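Uncharacterized protein PA2218 (Pseudomonas aeruginosa, PDB 2HDW) probably acts as a hydrolase with the alpha/beta hydrolase fold, although its substrate and the exact reaction remain uncharacterised. Local coordinates at residues P61-A64 and K65-H68; Q118-A121 and E122-F125; V159-I162 and S163-E167; I354-D357 and R358-G361. All blocks are in the same frame, centred on the assembly; numbering follows the deposited sequence.

How the contacts relate
Each of the four contacts is local, made within one continuous piece of chain, and they follow one another in series with no nesting or crossing. Contact 1 turns the chain into the edge strand 66-74. Contact 2 closes the end of helix 112-122 before strand 126-130, contact 3 ends helix 148-164, and contact 4 starts the last helix, 356-366. Contact 2 touches both contact 1 and contact 4: Glu122 probably hydrogen-bonds Ser63 of contact 1, while Arg123 and Met120 meet contact 4, so helices 112-122 and 356-366 pack together. Contact 3 stands apart, with its nearest atoms about 6 Å from contact 1, and its helix covers the other face of the central sheet.

Contact 1 (P61-A64 and K65-H68)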
ATOM      1  N   PRO A  61     -17.004   3.807  -9.033  1.00 17.69           N
ATOM      2  CA  PRO A  61     -17.689   5.072  -9.325  1.00 17.47           C
ATOM      3  C   PRO A  61     -17.481   6.132  -8.256  1.00 17.86           C
ATOM      4  O   PRO A  61     -17.304   5.817  -7.079  1.00 17.86           O
ATOM      5  CB  PRO A  61     -19.164   4.662  -9.420  1.00 17.30           C
ATOM      6  CG  PRO A  61     -19.138   3.154  -9.562  1.00 17.76           C
ATOM      7  CD  PRO A  61     -17.980   2.762  -8.691  1.00 16.74           C
ATOM      8  N   LEU A  62     -17.515   7.391  -8.676  1.00 17.83           N
ATOM      9  CA  LEU A  62     -17.363   8.508  -7.757  1.00 19.37           C
ATOM     10  C   LEU A  62     -18.619   8.579  -6.889  1.00 19.55           C
ATOM     11  O   LEU A  62     -19.735   8.484  -7.396  1.00 20.10           O
ATOM     12  CB  LEU A  62     -17.197   9.812  -8.542  1.00 20.12           C
ATOM     13  CG  LEU A  62     -17.166  11.118  -7.746  1.00 19.66           C
ATOM     14  CD1 LEU A  62     -15.987  11.133  -6.778  1.00 20.81           C
ATOM     15  CD2 LEU A  62     -17.068  12.278  -8.722  1.00 21.55           C
ATOM     16  N   SER A  63     -18.429   8.736  -5.584  1.00 19.43           N
ATOM     17  CA  SER A  63     -19.543   8.812  -4.645  1.00 19.61           C
ATOM     18  C   SER A  63     -20.119  10.218  -4.536  1.00 20.40           C
ATOM     19  O   SER A  63     -19.385  11.199  -4.400  1.00 18.27           O
ATOM     20  CB  SER A  63     -19.095   8.347  -3.260  1.00 20.20           C
ATOM     21  OG  SER A  63     -20.116   8.591  -2.308  1.00 20.71           O
ATOM     22  N   ALA A  64     -21.444  10.312  -4.579  1.00 21.08           N
ATOM     23  CA  ALA A  64     -22.111  11.605  -4.491  1.00 21.28           C
ATOM     24  C   ALA A  64     -22.044  12.172  -3.078  1.00 21.19           C
ATOM     25  O   ALA A  64     -22.334  13.342  -2.862  1.00 23.19           O
ATOM     26  CB  ALA A  64     -23.567  11.469  -4.928  1.00 22.44           C
ATOM     27  N   LYS A  65     -21.659  11.340  -2.116  1.00 20.79           N
ATOM     28  CA  LYS A  65     -21.573  11.776  -0.731  1.00 20.61           C
ATOM     29  C   LYS A  65     -20.206  12.344  -0.353  1.00 19.91           C
ATOM     30  O   LYS A  65     -19.975  12.712   0.795  1.00 19.62           O
ATOM     31  CB  LYS A  65     -21.913  10.614   0.205  1.00 22.17           C
ATOM     32  CG  LYS A  65     -23.343  10.118   0.077  1.00 25.44           C
ATOM     33  CD  LYS A  65     -23.696   9.165   1.206  1.00 27.68           C
ATOM     34  CE  LYS A  65     -25.175   8.792   1.175  1.00 29.56           C
ATOM     35  NZ  LYS A  65     -25.555   7.942   2.338  1.00 30.00           N
ATOM     36  N   VAL A  66     -19.300  12.432  -1.317  1.00 18.33           N
ATOM     37  CA  VAL A  66     -17.970  12.939  -1.020  1.00 18.95           C
ATOM     38  C   VAL A  66     -17.507  14.013  -1.992  1.00 18.17           C
ATOM     39  O   VAL A  66     -17.993  14.098  -3.117  1.00 18.26           O
ATOM     40  CB  VAL A  66     -16.938  11.785  -1.029  1.00 20.06           C
ATOM     41  CG1 VAL A  66     -15.568  12.305  -0.661  1.00 23.12           C
ATOM     42  CG2 VAL A  66     -17.371  10.698  -0.054  1.00 20.20           C
ATOM     43  N   GLU A  67     -16.576  14.842  -1.530  1.00 18.08           N
ATOM     44  CA  GLU A  67     -15.991  15.898  -2.341  1.00 18.62           C
ATOM     45  C   GLU A  67     -14.600  15.392  -2.681  1.00 18.46           C
ATOM     46  O   GLU A  67     -13.833  15.032  -1.788  1.00 18.63           O
ATOM     47  CB  GLU A  67     -15.877  17.198  -1.549  1.00 21.49           C
ATOM     48  CG  GLU A  67     -17.200  17.834  -1.180  1.00 26.16           C
ATOM     49  CD  GLU A  67     -17.023  19.094  -0.344  1.00 27.98           C
ATOM     50  OE1 GLU A  67     -18.043  19.737  -0.021  1.00 30.78           O
ATOM     51  OE2 GLU A  67     -15.865  19.438  -0.010  1.00 27.65           O
ATOM     52  N   HIS A  68     -14.272  15.368  -3.965  1.00 17.73           N
ATOM     53  CA  HIS A  68     -12.978  14.871  -4.396  1.00 17.94           C
ATOM     54  C   HIS A  68     -12.153  15.826  -5.245  1.00 19.18           C
ATOM     55  O   HIS A  68     -12.692  16.603  -6.034  1.00 17.25           O
ATOM     56  CB  HIS A  68     -13.158  13.562  -5.171  1.00 17.47           C
ATOM     57  CG  HIS A  68     -11.957  13.177  -5.974  1.00 18.58           C
ATOM     58  ND1 HIS A  68     -11.654  13.764  -7.184  1.00 19.41           N
ATOM     59  CD2 HIS A  68     -10.941  12.322  -5.705  1.00 17.79           C
ATOM     60  CE1 HIS A  68     -10.503  13.288  -7.626  1.00 19.37           C
ATOM     61  NE2 HIS A  68     -10.049  12.413  -6.746  1.00 18.70           N
TER
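With its hydroxyl anti to the backbone N (chi1 172°), Ser63 holds OG beside its own carbonyl carbon and turns it forward along the chain, where it accepts the N-H of Lys65. The Lys65 N to Ser63 OG distance is 3.2 Å and the bond is fairly straight, 154° at the hydrogen. One residue further on, Val66 N reaches Ser63 O over 3.3 Å, a weak bond. Ser63 therefore serves both links: the side-chain bond makes an ST turn and the backbone bond closes a type I beta turn from Ser63 to Val66, which delivers the chain into strand 66-74, an outermost strand of the central sheet. CB of Lys65 passes Ser63 OG at 3.7 Å, and CG2 of Val66 touches that oxygen from 4.1 Å. The same hydroxyl probably also hydrogen-bonds Glu122, although the modelled distance is very short. Leu62 before the turn and His68 after it approach each other, CD1 of Leu62 lying 4.1 Å from CB of His68. The imidazole itself continues elsewhere, its NE2 hydrogen-bonded to Asp84 and its ring meeting those of Trp56 and Tyr86.

Contact 2 (Q118-A121 and E122-F125); sequences QTMA and ERGF
A Schellman motif ends helix 112-122, with Gly124 as its C-prime residue. Its two defining bonds run backward across the helix end: Phe125 N to Met120 O at 3.2 Å, and Gly124 N to Ala121 O, also 3.2 Å. The second donor stands well above the carbonyl plane of Ala121. The turn depends on the positive phi of Gly124 (97°), a backbone conformation that glycine adopts easily. Just before the cap, Glu122 N still makes an i to i-4 helical bond to Gln118 O at 3.0 Å.

Side chains pack round the reversal. Phe125 presents its ring edge to Met120 O, which lies in the ring plane 3.4 Å from CD2. The thioether of Met120, bent at chi2 and chi3, runs beside the ring in the same direction, and its CE meets Phe125 CE2 at 3.8 Å. Phe125 O is buried with no hydrogen-bonding partner, but the CA-H of Ala121 approaches it closely (CA to O 3.1 Å). Chi1 of Arg123 (-55°) sets CG anti to the carbonyl carbon, 3.1 Å from Thr119 O, while its guanidinium goes on to a salt bridge with Asp357. Met120 and Phe125 both pack on Ile99 of strand 96-102. The Schellman motif is a common helix C-terminus, and here it ends the helix of the beta-alpha-beta crossover between the parallel strands 96-102 and 126-130.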
ATOM      1  N   GLN A 118     -12.394   6.378  -0.499  1.00 10.36           N
ATOM      2  CA  GLN A 118     -13.708   6.952  -0.739  1.00 12.96           C
ATOM      3  C   GLN A 118     -14.738   6.387   0.230  1.00 11.80           C
ATOM      4  O   GLN A 118     -15.576   7.118   0.753  1.00 12.56           O
ATOM      5  CB  GLN A 118     -14.175   6.693  -2.176  1.00 12.66           C
ATOM      6  CG  GLN A 118     -15.484   7.411  -2.484  1.00 12.91           C
ATOM      7  CD  GLN A 118     -15.905   7.310  -3.931  1.00 14.16           C
ATOM      8  OE1 GLN A 118     -16.316   6.251  -4.403  1.00 16.89           O
ATOM      9  NE2 GLN A 118     -15.811   8.419  -4.645  1.00 11.03           N
ATOM     10  N   THR A 119     -14.666   5.080   0.461  1.00 12.89           N
ATOM     11  CA  THR A 119     -15.596   4.405   1.356  1.00 13.22           C
ATOM     12  C   THR A 119     -15.463   4.935   2.777  1.00 12.91           C
ATOM     13  O   THR A 119     -16.462   5.172   3.455  1.00 13.10           O
ATOM     14  CB  THR A 119     -15.351   2.884   1.365  1.00 12.47           C
ATOM     15  OG1 THR A 119     -15.468   2.378   0.033  1.00 11.90           O
ATOM     16  CG2 THR A 119     -16.367   2.176   2.257  1.00 15.77           C
ATOM     17  N   MET A 120     -14.231   5.132   3.231  1.00 11.77           N
ATOM     18  CA  MET A 120     -14.033   5.633   4.583  1.00 12.28           C
ATOM     19  C   MET A 120     -14.420   7.108   4.677  1.00 12.22           C
ATOM     20  O   MET A 120     -14.809   7.590   5.741  1.00  9.83           O
ATOM     21  CB  MET A 120     -12.588   5.398   5.024  1.00 12.35           C
ATOM     22  CG  MET A 120     -12.275   3.914   5.258  1.00 11.36           C
ATOM     23  SD  MET A 120     -13.303   3.145   6.555  1.00  2.49           S
ATOM     24  CE  MET A 120     -12.730   3.992   7.910  1.00  8.27           C
ATOM     25  N   ALA A 121     -14.333   7.820   3.556  1.00 13.47           N
ATOM     26  CA  ALA A 121     -14.728   9.227   3.530  1.00 13.67           C
ATOM     27  C   ALA A 121     -16.250   9.288   3.696  1.00 14.55           C
ATOM     28  O   ALA A 121     -16.788  10.245   4.245  1.00 13.43           O
ATOM     29  CB  ALA A 121     -14.317   9.864   2.220  1.00 12.75           C
ATOM     30  N   GLU A 122     -16.947   8.264   3.211  1.00 15.13           N
ATOM     31  CA  GLU A 122     -18.398   8.220   3.362  1.00 16.97           C
ATOM     32  C   GLU A 122     -18.703   7.904   4.822  1.00 16.91           C
ATOM     33  O   GLU A 122     -19.813   8.144   5.302  1.00 16.85           O
ATOM     34  CB  GLU A 122     -19.019   7.131   2.482  1.00 20.27           C
ATOM     35  CG  GLU A 122     -18.813   7.306   0.988  1.00 22.58           C
ATOM     36  CD  GLU A 122     -19.602   6.290   0.181  1.00 26.48           C
ATOM     37  OE1 GLU A 122     -19.551   5.090   0.524  1.00 25.66           O
ATOM     38  OE2 GLU A 122     -20.272   6.688  -0.796  1.00 27.11           O
ATOM     39  N   ARG A 123     -17.710   7.358   5.521  1.00 16.68           N
ATOM     40  CA  ARG A 123     -17.865   6.998   6.927  1.00 16.63           C
ATOM     41  C   ARG A 123     -17.502   8.158   7.858  1.00 16.39           C
ATOM     42  O   ARG A 123     -17.395   7.972   9.067  1.00 17.13           O
ATOM     43  CB  ARG A 123     -16.999   5.779   7.269  1.00 17.82           C
ATOM     44  CG  ARG A 123     -17.238   4.560   6.390  1.00 19.77           C
ATOM     45  CD  ARG A 123     -18.670   4.066   6.491  1.00 21.19           C
ATOM     46  NE  ARG A 123     -18.960   2.999   5.533  1.00 23.06           N
ATOM     47  CZ  ARG A 123     -19.107   1.716   5.851  1.00 20.29           C
ATOM     48  NH1 ARG A 123     -18.992   1.319   7.113  1.00 20.45           N
ATOM     49  NH2 ARG A 123     -19.386   0.830   4.905  1.00 19.29           N
ATOM     50  N   GLY A 124     -17.294   9.345   7.293  1.00 16.26           N
ATOM     51  CA  GLY A 124     -16.978  10.507   8.114  1.00 14.81           C
ATOM     52  C   GLY A 124     -15.522  10.906   8.284  1.00 15.66           C
ATOM     53  O   GLY A 124     -15.219  11.812   9.062  1.00 16.06           O
ATOM     54  N   PHE A 125     -14.610  10.252   7.571  1.00 14.07           N
ATOM     55  CA  PHE A 125     -13.192  10.593   7.692  1.00 11.74           C
ATOM     56  C   PHE A 125     -12.691  11.360   6.468  1.00 11.07           C
ATOM     57  O   PHE A 125     -13.243  11.241   5.379  1.00  9.42           O
ATOM     58  CB  PHE A 125     -12.350   9.313   7.850  1.00 12.85           C
ATOM     59  CG  PHE A 125     -12.709   8.482   9.060  1.00 11.05           C
ATOM     60  CD1 PHE A 125     -12.066   8.685  10.277  1.00 10.95           C
ATOM     61  CD2 PHE A 125     -13.706   7.512   8.987  1.00 11.97           C
ATOM     62  CE1 PHE A 125     -12.409   7.931  11.407  1.00 11.58           C
ATOM     63  CE2 PHE A 125     -14.059   6.751  10.116  1.00 10.96           C
ATOM     64  CZ  PHE A 125     -13.408   6.964  11.323  1.00 11.54           C
TER

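Contact 3 (V159-I162 and S163-E167); sequences VDFI and SLLPE
The ring of Phe161 meets Leu165 at a slant: methyl CD2 of Leu165 lies 4.0 Å from CE2 and almost as near CZ. A second ring, that of Phe73 on strand 66-74, comes up to Phe161 with the two planes about 25° apart. Phe161 is set there by its first torsion (chi1 -179°), with CG anti to the backbone N, which lets the far end of the ring reach along the helix toward Leu165. The other methyl of Leu165, CD1, touches CG1 of Ile162 at 4.2 Å, so the leucine lies against both residues with a different branch for each. This is where helix 148-164 ends, one of the helices flanking the sheet of the alpha/beta hydrolase fold. Ile162 faces Ala98 and Val100 of strand 96-102, and Leu165 reaches Leu85 of strand 80-88.

Val159 O accepts twice from Ser163, from its N-H and from its hydroxyl. Ser163 N bonds it at 3.0 Å and Ser163 OG at 2.6 Å, arriving from opposite faces of the carbonyl plane. The hydroxyl thus folds back onto its own helix, satisfied within it. Leu164 N then bonds Phe161 O at 3.1 Å, three residues back and well above the carbonyl plane. The branch point of Leu164, CG, lies 3.5 Å from Asp160 O, and Asp160 turns its carboxylate to a salt bridge with Arg194.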
ATOM      1  N   VAL A 159       1.114  11.709   5.432  1.00 12.09           N
ATOM      2  CA  VAL A 159       0.606  12.190   6.710  1.00 10.76           C
ATOM      3  C   VAL A 159       0.966  13.673   6.836  1.00 12.08           C
ATOM      4  O   VAL A 159       0.191  14.463   7.380  1.00 10.63           O
ATOM      5  CB  VAL A 159       1.208  11.394   7.890  1.00 10.73           C
ATOM      6  CG1 VAL A 159       0.819  12.039   9.215  1.00 11.75           C
ATOM      7  CG2 VAL A 159       0.703   9.953   7.844  1.00 10.11           C
ATOM      8  N   ASP A 160       2.142  14.046   6.328  1.00 11.56           N
ATOM      9  CA  ASP A 160       2.574  15.443   6.358  1.00 12.85           C
ATOM     10  C   ASP A 160       1.524  16.334   5.688  1.00 14.38           C
ATOM     11  O   ASP A 160       1.166  17.395   6.205  1.00 15.04           O
ATOM     12  CB  ASP A 160       3.894  15.636   5.595  1.00 12.93           C
ATOM     13  CG  ASP A 160       5.116  15.203   6.387  1.00 15.54           C
ATOM     14  OD1 ASP A 160       4.987  14.841   7.575  1.00 14.21           O
ATOM     15  OD2 ASP A 160       6.225  15.237   5.806  1.00 14.30           O
ATOM     16  N   PHE A 161       1.045  15.903   4.527  1.00 13.94           N
ATOM     17  CA  PHE A 161       0.073  16.686   3.777  1.00 15.20           C
ATOM     18  C   PHE A 161      -1.315  16.719   4.388  1.00 15.04           C
ATOM     19  O   PHE A 161      -1.873  17.789   4.619  1.00 14.36           O
ATOM     20  CB  PHE A 161      -0.036  16.176   2.340  1.00 14.91           C
ATOM     21  CG  PHE A 161      -1.010  16.956   1.504  1.00 15.50           C
ATOM     22  CD1 PHE A 161      -0.641  18.169   0.937  1.00 16.72           C
ATOM     23  CD2 PHE A 161      -2.311  16.500   1.326  1.00 15.89           C
ATOM     24  CE1 PHE A 161      -1.556  18.922   0.205  1.00 16.74           C
ATOM     25  CE2 PHE A 161      -3.236  17.245   0.597  1.00 15.40           C
ATOM     26  CZ  PHE A 161      -2.855  18.458   0.036  1.00 15.72           C
ATOM     27  N   ILE A 162      -1.874  15.544   4.642  1.00 15.38           N
ATOM     28  CA  ILE A 162      -3.212  15.452   5.205  1.00 14.63           C
ATOM     29  C   ILE A 162      -3.307  16.239   6.516  1.00 16.62           C
ATOM     30  O   ILE A 162      -4.347  16.818   6.822  1.00 15.79           O
ATOM     31  CB  ILE A 162      -3.611  13.960   5.408  1.00 14.64           C
ATOM     32  CG1 ILE A 162      -5.134  13.819   5.434  1.00 15.32           C
ATOM     33  CG2 ILE A 162      -3.009  13.413   6.699  1.00 12.08           C
ATOM     34  CD1 ILE A 162      -5.613  12.419   5.103  1.00 12.25           C
ATOM     35  N   SER A 163      -2.203  16.286   7.257  1.00 18.15           N
ATOM     36  CA  SER A 163      -2.121  16.987   8.543  1.00 19.14           C
ATOM     37  C   SER A 163      -2.329  18.489   8.496  1.00 19.54           C
ATOM     38  O   SER A 163      -2.876  19.070   9.433  1.00 20.48           O
ATOM     39  CB  SER A 163      -0.758  16.741   9.205  1.00 18.74           C
ATOM     40  OG  SER A 163      -0.619  15.399   9.611  1.00 18.43           O
ATOM     41  N   LEU A 164      -1.872  19.124   7.423  1.00 19.47           N
ATOM     42  CA  LEU A 164      -1.988  20.569   7.301  1.00 19.88           C
ATOM     43  C   LEU A 164      -3.307  21.064   6.715  1.00 18.79           C
ATOM     44  O   LEU A 164      -3.534  22.273   6.637  1.00 19.01           O
ATOM     45  CB  LEU A 164      -0.819  21.114   6.475  1.00 22.36           C
ATOM     46  CG  LEU A 164       0.579  20.719   6.973  1.00 25.74           C
ATOM     47  CD1 LEU A 164       1.623  21.542   6.229  1.00 23.37           C
ATOM     48  CD2 LEU A 164       0.697  20.950   8.481  1.00 23.12           C
ATOM     49  N   LEU A 165      -4.171  20.139   6.305  1.00 15.73           N
ATOM     50  CA  LEU A 165      -5.460  20.513   5.737  1.00 15.95           C
ATOM     51  C   LEU A 165      -6.326  21.249   6.755  1.00 16.05           C
ATOM     52  O   LEU A 165      -6.419  20.849   7.916  1.00 16.14           O
ATOM     53  CB  LEU A 165      -6.211  19.276   5.238  1.00 14.77           C
ATOM     54  CG  LEU A 165      -5.639  18.585   4.000  1.00 15.50           C
ATOM     55  CD1 LEU A 165      -6.481  17.373   3.676  1.00 14.31           C
ATOM     56  CD2 LEU A 165      -5.624  19.550   2.822  1.00 14.78           C
ATOM     57  N   PRO A 166      -6.973  22.340   6.331  1.00 16.76           N
ATOM     58  CA  PRO A 166      -7.821  23.088   7.260  1.00 16.96           C
ATOM     59  C   PRO A 166      -8.997  22.275   7.799  1.00 16.98           C
ATOM     60  O   PRO A 166      -9.511  22.560   8.879  1.00 16.50           O
ATOM     61  CB  PRO A 166      -8.266  24.295   6.428  1.00 18.41           C
ATOM     62  CG  PRO A 166      -8.188  23.802   5.015  1.00 19.28           C
ATOM     63  CD  PRO A 166      -6.903  23.008   5.021  1.00 18.48           C
ATOM     64  N   GLU A 167      -9.407  21.248   7.060  1.00 16.31           N
ATOM     65  CA  GLU A 167     -10.533  20.418   7.477  1.00 16.49           C
ATOM     66  C   GLU A 167     -10.154  19.292   8.433  1.00 16.02           C
ATOM     67  O   GLU A 167     -11.028  18.616   8.974  1.00 16.12           O
ATOM     68  CB  GLU A 167     -11.227  19.803   6.254  1.00 16.55           C
ATOM     69  CG  GLU A 167     -11.791  20.803   5.259  1.00 18.41           C
ATOM     70  CD  GLU A 167     -10.745  21.349   4.300  1.00 20.63           C
ATOM     71  OE1 GLU A 167      -9.559  20.970   4.411  1.00 17.87           O
ATOM     72  OE2 GLU A 167     -11.115  22.162   3.426  1.00 19.64           O
TER

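Contact 4 (I354-D357 and R358-G361)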
ATOM      1  N   ILE A 354     -14.777  -6.989   2.910  1.00 13.17           N
ATOM      2  CA  ILE A 354     -13.981  -5.972   3.606  1.00 12.05           C
ATOM      3  C   ILE A 354     -14.809  -5.449   4.778  1.00 11.84           C
ATOM      4  O   ILE A 354     -15.895  -4.903   4.579  1.00 11.51           O
ATOM      5  CB  ILE A 354     -13.634  -4.783   2.680  1.00 11.47           C
ATOM      6  CG1 ILE A 354     -12.880  -5.284   1.442  1.00  9.21           C
ATOM      7  CG2 ILE A 354     -12.780  -3.774   3.437  1.00 11.35           C
ATOM      8  CD1 ILE A 354     -12.609  -4.195   0.401  1.00 13.16           C
ATOM      9  N   PRO A 355     -14.308  -5.607   6.018  1.00 11.06           N
ATOM     10  CA  PRO A 355     -15.037  -5.139   7.206  1.00 11.73           C
ATOM     11  C   PRO A 355     -14.939  -3.632   7.458  1.00 12.59           C
ATOM     12  O   PRO A 355     -14.298  -3.196   8.413  1.00 11.73           O
ATOM     13  CB  PRO A 355     -14.412  -5.960   8.333  1.00 10.40           C
ATOM     14  CG  PRO A 355     -12.988  -6.068   7.902  1.00 11.48           C
ATOM     15  CD  PRO A 355     -13.092  -6.349   6.405  1.00 12.01           C
ATOM     16  N   PHE A 356     -15.587  -2.841   6.607  1.00 13.15           N
ATOM     17  CA  PHE A 356     -15.540  -1.392   6.757  1.00 12.90           C
ATOM     18  C   PHE A 356     -16.183  -0.904   8.049  1.00 14.69           C
ATOM     19  O   PHE A 356     -15.719   0.074   8.631  1.00 14.90           O
ATOM     20  CB  PHE A 356     -16.184  -0.704   5.551  1.00 13.90           C
ATOM     21  CG  PHE A 356     -15.300  -0.665   4.333  1.00 14.97           C
ATOM     22  CD1 PHE A 356     -14.083   0.008   4.365  1.00 15.36           C
ATOM     23  CD2 PHE A 356     -15.695  -1.284   3.152  1.00 14.49           C
ATOM     24  CE1 PHE A 356     -13.269   0.068   3.239  1.00 16.84           C
ATOM     25  CE2 PHE A 356     -14.891  -1.232   2.013  1.00 15.85           C
ATOM     26  CZ  PHE A 356     -13.678  -0.558   2.054  1.00 15.99           C
ATOM     27  N   ASP A 357     -17.249  -1.565   8.500  1.00 14.76           N
ATOM     28  CA  ASP A 357     -17.892  -1.155   9.751  1.00 14.63           C
ATOM     29  C   ASP A 357     -16.834  -1.197  10.855  1.00 14.27           C
ATOM     30  O   ASP A 357     -16.654  -0.230  11.596  1.00 14.44           O
ATOM     31  CB  ASP A 357     -19.037  -2.104  10.130  1.00 15.40           C
ATOM     32  CG  ASP A 357     -20.290  -1.907   9.281  1.00 18.95           C
ATOM     33  OD1 ASP A 357     -20.243  -1.168   8.279  1.00 18.38           O
ATOM     34  OD2 ASP A 357     -21.331  -2.515   9.624  1.00 19.55           O
ATOM     35  N   ARG A 358     -16.141  -2.331  10.950  1.00 12.81           N
ATOM     36  CA  ARG A 358     -15.097  -2.535  11.950  1.00 13.45           C
ATOM     37  C   ARG A 358     -13.928  -1.583  11.790  1.00 11.78           C
ATOM     38  O   ARG A 358     -13.352  -1.135  12.775  1.00 11.89           O
ATOM     39  CB  ARG A 358     -14.573  -3.967  11.885  1.00 17.78           C
ATOM     40  CG  ARG A 358     -14.979  -4.843  13.055  1.00 22.64           C
ATOM     41  CD  ARG A 358     -13.894  -4.926  14.123  1.00 25.58           C
ATOM     42  NE  ARG A 358     -13.647  -3.662  14.804  1.00 26.36           N
ATOM     43  CZ  ARG A 358     -12.759  -3.502  15.785  1.00 25.53           C
ATOM     44  NH1 ARG A 358     -12.036  -4.534  16.199  1.00 24.24           N
ATOM     45  NH2 ARG A 358     -12.590  -2.308  16.351  1.00 21.91           N
ATOM     46  N   ILE A 359     -13.555  -1.295  10.551  1.00 12.70           N
ATOM     47  CA  ILE A 359     -12.452  -0.384  10.312  1.00 11.15           C
ATOM     48  C   ILE A 359     -12.856   1.024  10.758  1.00 11.94           C
ATOM     49  O   ILE A 359     -12.093   1.700  11.445  1.00 11.55           O
ATOM     50  CB  ILE A 359     -12.038  -0.391   8.823  1.00 12.00           C
ATOM     51  CG1 ILE A 359     -11.511  -1.785   8.446  1.00 10.00           C
ATOM     52  CG2 ILE A 359     -10.974   0.663   8.575  1.00  6.63           C
ATOM     53  CD1 ILE A 359     -11.137  -1.949   6.982  1.00 10.58           C
ATOM     54  N   ALA A 360     -14.061   1.453  10.388  1.00 12.04           N
ATOM     55  CA  ALA A 360     -14.549   2.773  10.777  1.00 11.48           C
ATOM     56  C   ALA A 360     -14.694   2.838  12.302  1.00 12.34           C
ATOM     57  O   ALA A 360     -14.309   3.827  12.937  1.00 11.77           O
ATOM     58  CB  ALA A 360     -15.899   3.053  10.109  1.00 12.33           C
ATOM     59  N   GLY A 361     -15.260   1.781  12.882  1.00 10.51           N
ATOM     60  CA  GLY A 361     -15.443   1.735  14.323  1.00 10.33           C
ATOM     61  C   GLY A 361     -14.105   1.810  15.035  1.00 12.32           C
ATOM     62  O   GLY A 361     -13.973   2.458  16.074  1.00 12.64           O
TER
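Ile359 points its delta methyl into the angle between Ile354 and Phe356. CD1 of Ile359 lies 4.3 Å from CG2 of Ile354 and 4.4 Å from CD1 of Phe356, where it approaches the ring obliquely. Ile354 CG2 in turn sits over the centre of the Phe356 ring, 3.5 Å above its plane, so the three residues form one apolar cluster. Ile359 attains this place with CG1 anti to its carbonyl carbon (chi1 -64°), which also brings CG1 within 3.1 Å of Pro355 O. That oxygen accepts Ile359 N at 3.0 Å, in the carbonyl plane. Pro355 is the N-cap residue of helix 356-366 and the centre of an inverse gamma turn, with Phe356 N bonded to Ile354 O. CB of Pro355 lies 4.1 Å from CB of Arg358, whose guanidinium leads away to a salt bridge with Glu335. Regular helical bonds follow, Ala360 N to Phe356 O and Gly361 N to Asp357 O, each 2.8 Å. Ile359 also packs on Met120 and Ile312, and Phe356 meets Tyr116 edge-to-face. Main-chain bonds thus start the helix, while its join to the end of helix 112-122 combines apolar packing of Phe356 and Ile359 with the Asp357-Arg123 salt bridge.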